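Tyrosine--tRNA ligase (Pyrococcus horikoshii, PDB 2CYC) is a class I aminoacyl-tRNA synthetase that attaches tyrosine to tRNA(Tyr), probably by first activating the amino acid with ATP as tyrosyl-adenylate. Local coordinates at residues D81-G84 and E88-Q91; S144-S149 and Y168-V173; R155-A160 and A164-P169. One frame throughout, in Å; residues are numbered along the deposited sequence.

Contact 1: residues D81-G84 and E88-Q91; sequences DKLG and EVIQ
K82 and L83 come to rest on I90 just after helix 74-79 has ended and before the chain enters helix 87-108. The turn starts at D81, whose positive phi (58°) makes it the C-prime residue of the Schellman motif ending the first helix, with K82 N bonded back to S77 O. Its carboxylate faces other partners: OD2 makes a salt bridge with K165, and OD1 one with K139 of the second subunit. K82 joins the contact through its backbone, its carbonyl O lying 3.5 Å from I90 CD1, while its ammonium end leads away from helix 87-108. L83 does most of the packing. With CG anti to the carbonyl carbon (chi1 -73°), L83 sends CD1 across the I90 side chain at a slant, 3.9 Å from I90 CG1 and equally close to I90 CA, so that the methyl sits against the helix backbone as well as the side chain. The same L83 CD1 reaches V89 CG1 more loosely, at 4.4 Å. L83 and V89 also both touch V371, the last modelled residue. Between these two segments the attraction is van der Waals alone: the short helix-to-helix connection rests on helix 87-108 through apolar contacts, chiefly L83 on I90 and V89, and the D81 carboxylate at its start is paired elsewhere.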
loop_
_atom_site.group_PDB
_atom_site.type_symbol
_atom_site.label_atom_id
_atom_site.label_comp_id
_atom_site.label_asym_id
_atom_site.label_seq_id
_atom_site.Cartn_x
_atom_site.Cartn_y
_atom_site.Cartn_z
ATOM N N ASP A 81 -1.953 -14.903 -3.830
ATOM C CA ASP A 81 -1.351 -16.155 -4.294
ATOM C C ASP A 81 -2.274 -17.175 -4.963
ATOM O O ASP A 81 -2.080 -18.377 -4.804
ATOM C CB ASP A 81 -0.620 -16.843 -3.137
ATOM C CG ASP A 81 0.464 -15.970 -2.537
ATOM O OD1 ASP A 81 1.272 -15.407 -3.310
ATOM O OD2 ASP A 81 0.509 -15.849 -1.295
ATOM N N LYS A 82 -3.259 -16.718 -5.725
ATOM C CA LYS A 82 -4.151 -17.666 -6.380
ATOM C C LYS A 82 -3.529 -18.144 -7.674
ATOM O O LYS A 82 -2.725 -17.435 -8.285
ATOM C CB LYS A 82 -5.512 -17.027 -6.664
ATOM C CG LYS A 82 -6.258 -16.596 -5.413
ATOM C CD LYS A 82 -6.328 -17.721 -4.393
ATOM C CE LYS A 82 -7.177 -17.312 -3.205
ATOM N NZ LYS A 82 -7.026 -18.290 -2.098
ATOM N N LEU A 83 -3.900 -19.351 -8.090
ATOM C CA LEU A 83 -3.370 -19.905 -9.316
ATOM C C LEU A 83 -1.857 -19.736 -9.320
ATOM O O LEU A 83 -1.268 -19.241 -10.285
ATOM C CB LEU A 83 -4.018 -19.202 -10.526
ATOM C CG LEU A 83 -5.491 -19.611 -10.748
ATOM C CD1 LEU A 83 -6.200 -18.694 -11.748
ATOM C CD2 LEU A 83 -5.517 -21.058 -11.248
ATOM N N GLY A 84 -1.235 -20.145 -8.215
ATOM C CA GLY A 84 0.211 -20.058 -8.099
ATOM C C GLY A 84 0.793 -18.667 -8.285
ATOM O O GLY A 84 1.961 -18.522 -8.646
ATOM N N GLU A 88 -0.668 -13.704 -15.175
ATOM C CA GLU A 88 -1.018 -14.005 -16.563
ATOM C C GLU A 88 -2.117 -15.063 -16.638
ATOM O O GLU A 88 -3.088 -14.912 -17.382
ATOM C CB GLU A 88 0.201 -14.539 -17.311
ATOM C CG GLU A 88 1.389 -13.615 -17.323
ATOM C CD GLU A 88 1.441 -12.797 -18.580
ATOM O OE1 GLU A 88 0.454 -12.077 -18.849
ATOM O OE2 GLU A 88 2.464 -12.877 -19.298
ATOM N N VAL A 89 -1.937 -16.149 -15.888
ATOM C CA VAL A 89 -2.909 -17.228 -15.877
ATOM C C VAL A 89 -4.205 -16.752 -15.229
ATOM O O VAL A 89 -5.302 -17.113 -15.671
ATOM C CB VAL A 89 -2.360 -18.466 -15.127
ATOM C CG1 VAL A 89 -3.434 -19.540 -15.026
ATOM C CG2 VAL A 89 -1.146 -19.021 -15.876
ATOM N N ILE A 90 -4.072 -15.943 -14.178
ATOM C CA ILE A 90 -5.229 -15.393 -13.485
ATOM C C ILE A 90 -6.084 -14.614 -14.484
ATOM O O ILE A 90 -7.302 -14.784 -14.548
ATOM C CB ILE A 90 -4.774 -14.465 -12.331
ATOM C CG1 ILE A 90 -4.319 -15.325 -11.151
ATOM C CG2 ILE A 90 -5.902 -13.502 -11.919
ATOM C CD1 ILE A 90 -3.552 -14.552 -10.079
ATOM N N GLN A 91 -5.428 -13.787 -15.290
ATOM C CA GLN A 91 -6.128 -12.976 -16.278
ATOM C C GLN A 91 -6.793 -13.781 -17.396
ATOM O O GLN A 91 -7.894 -13.451 -17.842
ATOM C CB GLN A 91 -5.166 -11.921 -16.840
ATOM C CG GLN A 91 -4.907 -10.813 -15.813
ATOM C CD GLN A 91 -3.817 -9.831 -16.212
ATOM O OE1 GLN A 91 -3.845 -8.664 -15.812
ATOM N NE2 GLN A 91 -2.849 -10.298 -16.979
#

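Contact 2: residues S144-S149 and Y168-V173; sequences SRVMRS and YPMMQV. With TYR (tyrosine), chain C.
V146 lays its CG2 methyl against the end of M170, 3.9 Å from M170 CE and almost as near the sulfur. The methionine gets there by curling: bends at chi2 (-61°) and chi3 (91°) turn its thioether back toward helix 143-148, and the two side chains meet at a slant. F163 of the second subunit packs on both, so this buried patch adjoins the dimer interface. The other V146 methyl, CG1, faces P169 CG at 4.3 Å. Closer in, S149 OG sits 3.3 Å from P169 CB. That hydroxyl is not left without a mate: set between the backbone N and the carbonyl carbon, it turns back and donates to V146 O at 2.8 Å, well off the C=O direction (121°). S149 N donates to the same oxygen, which is thus gripped twice at the end of the helix. P169 kinks helix 164-178, its nitrogen making no bond to the turn before. This is the tyrosine-binding helix of the class I catalytic domain, a Rossmann-type fold; Y168, Q172 and D175, spaced four and three residues apart, all bind the substrate. The ligand's amino N donates to Y168 OH at 2.8 Å, approaching in the plane of the phenol ring at its edge, and to Q172 OE1 at 2.9 Å. The Q172 amide lies flat over the substrate ring, nearly parallel to it, and its NE2 is bonded to Q190 OE1. A leucine here would probably leave the substrate's ammonium without one acceptor and Q190 without its amide donor. Y37, D175 and Q190 also hydrogen-bond to the bound tyrosine.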
loop_
_atom_site.group_PDB
_atom_site.type_symbol
_atom_site.label_atom_id
_atom_site.label_comp_id
_atom_site.label_asym_id
_atom_site.label_seq_id
_atom_site.Cartn_x
_atom_site.Cartn_y
_atom_site.Cartn_z
ATOM N N SER A 144 -3.609 -1.289 12.423
ATOM C CA SER A 144 -4.298 -2.297 13.225
ATOM C C SER A 144 -5.647 -2.653 12.610
ATOM O O SER A 144 -6.043 -3.815 12.592
ATOM C CB SER A 144 -4.498 -1.790 14.661
ATOM O OG SER A 144 -5.397 -0.698 14.695
ATOM N N ARG A 145 -6.349 -1.645 12.105
ATOM C CA ARG A 145 -7.645 -1.859 11.483
ATOM C C ARG A 145 -7.472 -2.709 10.214
ATOM O O ARG A 145 -8.216 -3.655 9.986
ATOM C CB ARG A 145 -8.282 -0.503 11.153
ATOM C CG ARG A 145 -9.707 -0.582 10.662
ATOM C CD ARG A 145 -10.604 -1.307 11.658
ATOM N NE ARG A 145 -11.990 -1.413 11.194
ATOM C CZ ARG A 145 -12.865 -0.410 11.180
ATOM N NH1 ARG A 145 -12.513 0.800 11.612
ATOM N NH2 ARG A 145 -14.096 -0.617 10.731
ATOM N N VAL A 146 -6.473 -2.385 9.401
ATOM C CA VAL A 146 -6.239 -3.150 8.184
ATOM C C VAL A 146 -5.893 -4.593 8.542
ATOM O O VAL A 146 -6.373 -5.531 7.907
ATOM C CB VAL A 146 -5.073 -2.571 7.348
ATOM C CG1 VAL A 146 -4.832 -3.457 6.116
ATOM C CG2 VAL A 146 -5.388 -1.129 6.938
ATOM N N MET A 147 -5.053 -4.768 9.559
ATOM C CA MET A 147 -4.651 -6.102 9.990
ATOM C C MET A 147 -5.877 -6.932 10.350
ATOM O O MET A 147 -5.933 -8.121 10.056
ATOM C CB MET A 147 -3.717 -6.010 11.198
ATOM C CG MET A 147 -2.335 -5.491 10.862
ATOM S SD MET A 147 -1.337 -5.171 12.339
ATOM C CE MET A 147 -0.941 -6.830 12.835
ATOM N N ARG A 148 -6.859 -6.287 10.976
ATOM C CA ARG A 148 -8.089 -6.962 11.384
ATOM C C ARG A 148 -9.016 -7.282 10.220
ATOM O O ARG A 148 -9.901 -8.121 10.351
ATOM C CB ARG A 148 -8.866 -6.108 12.398
ATOM C CG ARG A 148 -8.285 -6.097 13.813
ATOM C CD ARG A 148 -9.273 -5.492 14.820
ATOM N NE ARG A 148 -9.389 -4.037 14.715
ATOM C CZ ARG A 148 -8.467 -3.178 15.148
ATOM N NH1 ARG A 148 -7.358 -3.628 15.722
ATOM N NH2 ARG A 148 -8.649 -1.868 15.006
ATOM N N SER A 149 -8.815 -6.625 9.082
ATOM C CA SER A 149 -9.693 -6.835 7.930
ATOM C C SER A 149 -9.153 -7.880 6.956
ATOM O O SER A 149 -9.751 -8.150 5.916
ATOM C CB SER A 149 -9.896 -5.508 7.199
ATOM O OG SER A 149 -8.753 -5.189 6.416
ATOM N N TYR A 168 -4.053 -5.209 -0.044
ATOM C CA TYR A 168 -5.293 -5.767 -0.604
ATOM C C TYR A 168 -6.605 -5.159 -0.051
ATOM O O TYR A 168 -7.469 -4.721 -0.813
ATOM C CB TYR A 168 -5.267 -7.298 -0.400
ATOM C CG TYR A 168 -6.435 -8.109 -0.953
ATOM C CD1 TYR A 168 -6.201 -9.218 -1.760
ATOM C CD2 TYR A 168 -7.758 -7.830 -0.595
ATOM C CE1 TYR A 168 -7.238 -10.037 -2.194
ATOM C CE2 TYR A 168 -8.808 -8.647 -1.025
ATOM C CZ TYR A 168 -8.537 -9.749 -1.825
ATOM O OH TYR A 168 -9.558 -10.567 -2.265
ATOM N N PRO A 169 -6.770 -5.107 1.273
ATOM C CA PRO A 169 -8.031 -4.535 1.768
ATOM C C PRO A 169 -8.239 -3.060 1.396
ATOM O O PRO A 169 -9.366 -2.616 1.187
ATOM C CB PRO A 169 -7.942 -4.751 3.281
ATOM C CG PRO A 169 -7.007 -5.955 3.406
ATOM C CD PRO A 169 -5.951 -5.611 2.387
ATOM N N MET A 170 -7.156 -2.297 1.333
ATOM C CA MET A 170 -7.276 -0.893 0.982
ATOM C C MET A 170 -7.625 -0.773 -0.504
ATOM O O MET A 170 -8.279 0.179 -0.930
ATOM C CB MET A 170 -5.974 -0.154 1.326
ATOM C CG MET A 170 -5.696 -0.125 2.833
ATOM S SD MET A 170 -6.979 0.737 3.800
ATOM C CE MET A 170 -8.114 -0.632 4.229
ATOM N N MET A 171 -7.195 -1.752 -1.290
ATOM C CA MET A 171 -7.513 -1.761 -2.712
ATOM C C MET A 171 -9.006 -2.072 -2.887
ATOM O O MET A 171 -9.663 -1.509 -3.764
ATOM C CB MET A 171 -6.681 -2.823 -3.441
ATOM C CG MET A 171 -5.215 -2.463 -3.636
ATOM S SD MET A 171 -4.256 -3.909 -4.158
ATOM C CE MET A 171 -5.023 -4.260 -5.778
ATOM N N GLN A 172 -9.539 -2.961 -2.049
ATOM C CA GLN A 172 -10.953 -3.327 -2.147
ATOM C C GLN A 172 -11.816 -2.116 -1.834
ATOM O O GLN A 172 -12.831 -1.882 -2.500
ATOM C CB GLN A 172 -11.311 -4.484 -1.193
ATOM C CG GLN A 172 -12.778 -4.984 -1.343
ATOM C CD GLN A 172 -12.978 -6.427 -0.887
ATOM O OE1 GLN A 172 -12.020 -7.194 -0.815
ATOM N NE2 GLN A 172 -14.231 -6.810 -0.605
ATOM N N VAL A 173 -11.422 -1.339 -0.830
ATOM C CA VAL A 173 -12.195 -0.150 -0.498
ATOM C C VAL A 173 -12.094 0.877 -1.634
ATOM O O VAL A 173 -13.099 1.473 -2.034
ATOM C CB VAL A 173 -11.714 0.463 0.832
ATOM C CG1 VAL A 173 -12.390 1.797 1.081
ATOM C CG2 VAL A 173 -12.029 -0.503 1.970
HETATM N N TYR C . -12.115 -10.033 -1.372
HETATM C CA TYR C . -13.091 -10.645 -2.324
HETATM C C TYR C . -13.126 -12.162 -2.150
HETATM O O TYR C . -12.265 -12.693 -1.415
HETATM C CB TYR C . -12.710 -10.292 -3.771
HETATM C CG TYR C . -12.796 -8.809 -4.076
HETATM C CD1 TYR C . -14.006 -8.124 -3.971
HETATM C CD2 TYR C . -11.666 -8.090 -4.473
HETATM C CE1 TYR C . -14.088 -6.748 -4.249
HETATM C CE2 TYR C . -11.738 -6.728 -4.761
HETATM C CZ TYR C . -12.946 -6.060 -4.644
HETATM O OH TYR C . -13.005 -4.705 -4.919
HETATM O OXT TYR C . -14.008 -12.801 -2.755
#

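Contact 3: residues R155-A160 and A164-P169; sequences RQMGEA and AKLIYP. With TYR (tyrosine), chain C.
Turned to nearly the same chi1 (-71° in R155, -72° in K165), with CG anti to the carbonyl carbon, both long side chains set out from their backbones toward each other and cross at about a right angle. R155 stays extended from CG to NE, whereas K165 bends only at its last torsion (chi4 54°). The result places the lysine's CE over the centre of the guanidinium, 3.2 Å from R155 CZ, a tight fit of methylene on a flat cationic face. R155 NH2 and K165 NZ are 4.3 Å apart, two like charges, but D81 stands close to both: its carboxylate makes a salt bridge with K165 NZ and a long, weak ion pair with R155 NH2. The ammonium is held further by D162 and by the carbonyl of I79, and R155 NE is hydrogen-bonded to N80, so both polar ends are tied to the end of helix 74-79, through I79, N80 and D81, with D162 adding a second acid for the lysine. These acids would be expected to offset much of the gathered positive charge.

Farther along the loop, M157 brings its sulfur to L166 CD1 at 4.5 Å, a loose apolar touch; M147 packs on both side chains, and F163 of the second subunit also touches L166. Beyond M157 the loop is less firm, G158 and E159 being poorly ordered. One turn on from K165, Y168 meets H76 edge-to-face, and E41 shares a hydrogen bond with its hydroxyl. Here the connection after helix 143-148 folds back on the opening turn of helix 164-178, the helix that, in this dimeric class I synthetase, carries tyrosine-binding residues on one side and abuts the partner subunit with others.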
loop_
_atom_site.group_PDB
_atom_site.type_symbol
_atom_site.label_atom_id
_atom_site.label_comp_id
_atom_site.label_asym_id
_atom_site.label_seq_id
_atom_site.Cartn_x
_atom_site.Cartn_y
_atom_site.Cartn_z
ATOM N N ARG A 155 -7.733 -15.144 5.074
ATOM C CA ARG A 155 -6.513 -15.327 5.856
ATOM C C ARG A 155 -6.619 -14.770 7.259
ATOM O O ARG A 155 -7.538 -14.013 7.583
ATOM C CB ARG A 155 -5.329 -14.636 5.181
ATOM C CG ARG A 155 -4.878 -15.310 3.926
ATOM C CD ARG A 155 -3.991 -14.409 3.113
ATOM N NE ARG A 155 -3.751 -15.016 1.814
ATOM C CZ ARG A 155 -2.973 -16.073 1.617
ATOM N NH1 ARG A 155 -2.349 -16.632 2.643
ATOM N NH2 ARG A 155 -2.836 -16.578 0.398
ATOM N N GLN A 156 -5.654 -15.162 8.080
ATOM C CA GLN A 156 -5.554 -14.690 9.446
ATOM C C GLN A 156 -4.173 -14.049 9.519
ATOM O O GLN A 156 -3.278 -14.414 8.755
ATOM C CB GLN A 156 -5.655 -15.857 10.433
ATOM C CG GLN A 156 -7.019 -16.522 10.478
ATOM C CD GLN A 156 -8.160 -15.524 10.643
ATOM O OE1 GLN A 156 -8.110 -14.634 11.497
ATOM N NE2 GLN A 156 -9.200 -15.676 9.827
ATOM N N MET A 157 -4.002 -13.086 10.414
ATOM C CA MET A 157 -2.718 -12.420 10.557
ATOM C C MET A 157 -1.603 -13.398 10.915
ATOM O O MET A 157 -1.597 -13.976 12.001
ATOM C CB MET A 157 -2.807 -11.325 11.622
ATOM C CG MET A 157 -3.299 -9.988 11.090
ATOM S SD MET A 157 -2.258 -9.372 9.725
ATOM C CE MET A 157 -0.718 -9.105 10.558
ATOM N N GLY A 158 -0.666 -13.582 9.988
ATOM C CA GLY A 158 0.453 -14.479 10.218
ATOM C C GLY A 158 1.704 -13.713 10.599
ATOM O O GLY A 158 1.868 -12.547 10.237
ATOM N N GLU A 159 2.595 -14.367 11.334
ATOM C CA GLU A 159 3.836 -13.734 11.770
ATOM C C GLU A 159 4.669 -13.174 10.616
ATOM O O GLU A 159 5.180 -12.055 10.695
ATOM C CB GLU A 159 4.691 -14.728 12.569
ATOM C CG GLU A 159 4.119 -15.116 13.929
ATOM C CD GLU A 159 4.034 -13.940 14.889
ATOM O OE1 GLU A 159 5.069 -13.274 15.115
ATOM O OE2 GLU A 159 2.932 -13.685 15.422
ATOM N N ALA A 160 4.807 -13.947 9.545
ATOM C CA ALA A 160 5.611 -13.507 8.412
ATOM C C ALA A 160 4.803 -13.200 7.156
ATOM O O ALA A 160 5.253 -13.475 6.043
ATOM C CB ALA A 160 6.675 -14.558 8.101
ATOM N N ALA A 164 2.241 -6.978 0.765
ATOM C CA ALA A 164 1.249 -6.805 -0.294
ATOM C C ALA A 164 -0.148 -7.221 0.142
ATOM O O ALA A 164 -1.130 -6.609 -0.277
ATOM C CB ALA A 164 1.658 -7.587 -1.556
ATOM N N LYS A 165 -0.237 -8.256 0.980
ATOM C CA LYS A 165 -1.536 -8.740 1.449
ATOM C C LYS A 165 -2.267 -7.729 2.308
ATOM O O LYS A 165 -3.498 -7.741 2.368
ATOM C CB LYS A 165 -1.386 -10.066 2.200
ATOM C CG LYS A 165 -1.053 -11.228 1.265
ATOM C CD LYS A 165 -0.972 -12.568 1.994
ATOM C CE LYS A 165 -0.890 -13.715 0.999
ATOM N NZ LYS A 165 0.221 -13.524 0.027
ATOM N N LEU A 166 -1.511 -6.855 2.968
ATOM C CA LEU A 166 -2.102 -5.801 3.797
ATOM C C LEU A 166 -2.615 -4.675 2.889
ATOM O O LEU A 166 -3.507 -3.919 3.265
ATOM C CB LEU A 166 -1.067 -5.238 4.780
ATOM C CG LEU A 166 -0.851 -5.989 6.103
ATOM C CD1 LEU A 166 -2.121 -5.906 6.925
ATOM C CD2 LEU A 166 -0.484 -7.441 5.847
ATOM N N ILE A 167 -2.046 -4.554 1.695
ATOM C CA ILE A 167 -2.505 -3.518 0.771
ATOM C C ILE A 167 -3.871 -3.913 0.185
ATOM O O ILE A 167 -4.742 -3.068 -0.038
ATOM C CB ILE A 167 -1.481 -3.310 -0.373
ATOM C CG1 ILE A 167 -0.144 -2.840 0.217
ATOM C CG2 ILE A 167 -2.021 -2.293 -1.395
ATOM C CD1 ILE A 167 0.976 -2.756 -0.801
ATOM N N TYR A 168 -4.053 -5.209 -0.044
ATOM C CA TYR A 168 -5.293 -5.767 -0.604
ATOM C C TYR A 168 -6.605 -5.159 -0.051
ATOM O O TYR A 168 -7.469 -4.721 -0.813
ATOM C CB TYR A 168 -5.267 -7.298 -0.400
ATOM C CG TYR A 168 -6.435 -8.109 -0.953
ATOM C CD1 TYR A 168 -6.201 -9.218 -1.760
ATOM C CD2 TYR A 168 -7.758 -7.830 -0.595
ATOM C CE1 TYR A 168 -7.238 -10.037 -2.194
ATOM C CE2 TYR A 168 -8.808 -8.647 -1.025
ATOM C CZ TYR A 168 -8.537 -9.749 -1.825
ATOM O OH TYR A 168 -9.558 -10.567 -2.265
ATOM N N PRO A 169 -6.770 -5.107 1.273
ATOM C CA PRO A 169 -8.031 -4.535 1.768
ATOM C C PRO A 169 -8.239 -3.060 1.396
ATOM O O PRO A 169 -9.366 -2.616 1.187
ATOM C CB PRO A 169 -7.942 -4.751 3.281
ATOM C CG PRO A 169 -7.007 -5.955 3.406
ATOM C CD PRO A 169 -5.951 -5.611 2.387
HETATM N N TYR C . -12.115 -10.033 -1.372
HETATM C CA TYR C . -13.091 -10.645 -2.324
HETATM C C TYR C . -13.126 -12.162 -2.150
HETATM O O TYR C . -12.265 -12.693 -1.415
HETATM C CB TYR C . -12.710 -10.292 -3.771
HETATM C CG TYR C . -12.796 -8.809 -4.076
HETATM C CD1 TYR C . -14.006 -8.124 -3.971
HETATM C CD2 TYR C . -11.666 -8.090 -4.473
HETATM C CE1 TYR C . -14.088 -6.748 -4.249
HETATM C CE2 TYR C . -11.738 -6.728 -4.761
HETATM C CZ TYR C . -12.946 -6.060 -4.644
HETATM O OH TYR C . -13.005 -4.705 -4.919
HETATM O OXT TYR C . -14.008 -12.801 -2.755
#

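In the fold
Along the chain contact 1 closes first, at the link between helices 74-79 and 87-108; contacts 2 and 3 follow and finish together on helix 164-178, sharing Y168 and P169. Those two have centres about 9 Å apart and touch through V146 against L166 and M147 against M157. Contact 1 is centred about 18 Å from contact 3, yet a salt bridge between D81 and K165 joins them; its centre lies about 21 Å from that of contact 2, without touching it. All three touch the second subunit, and helix 164-178 links the two settings, carrying Y168 and Q172 of the tyrosine site while other residues on it meet the partner chain.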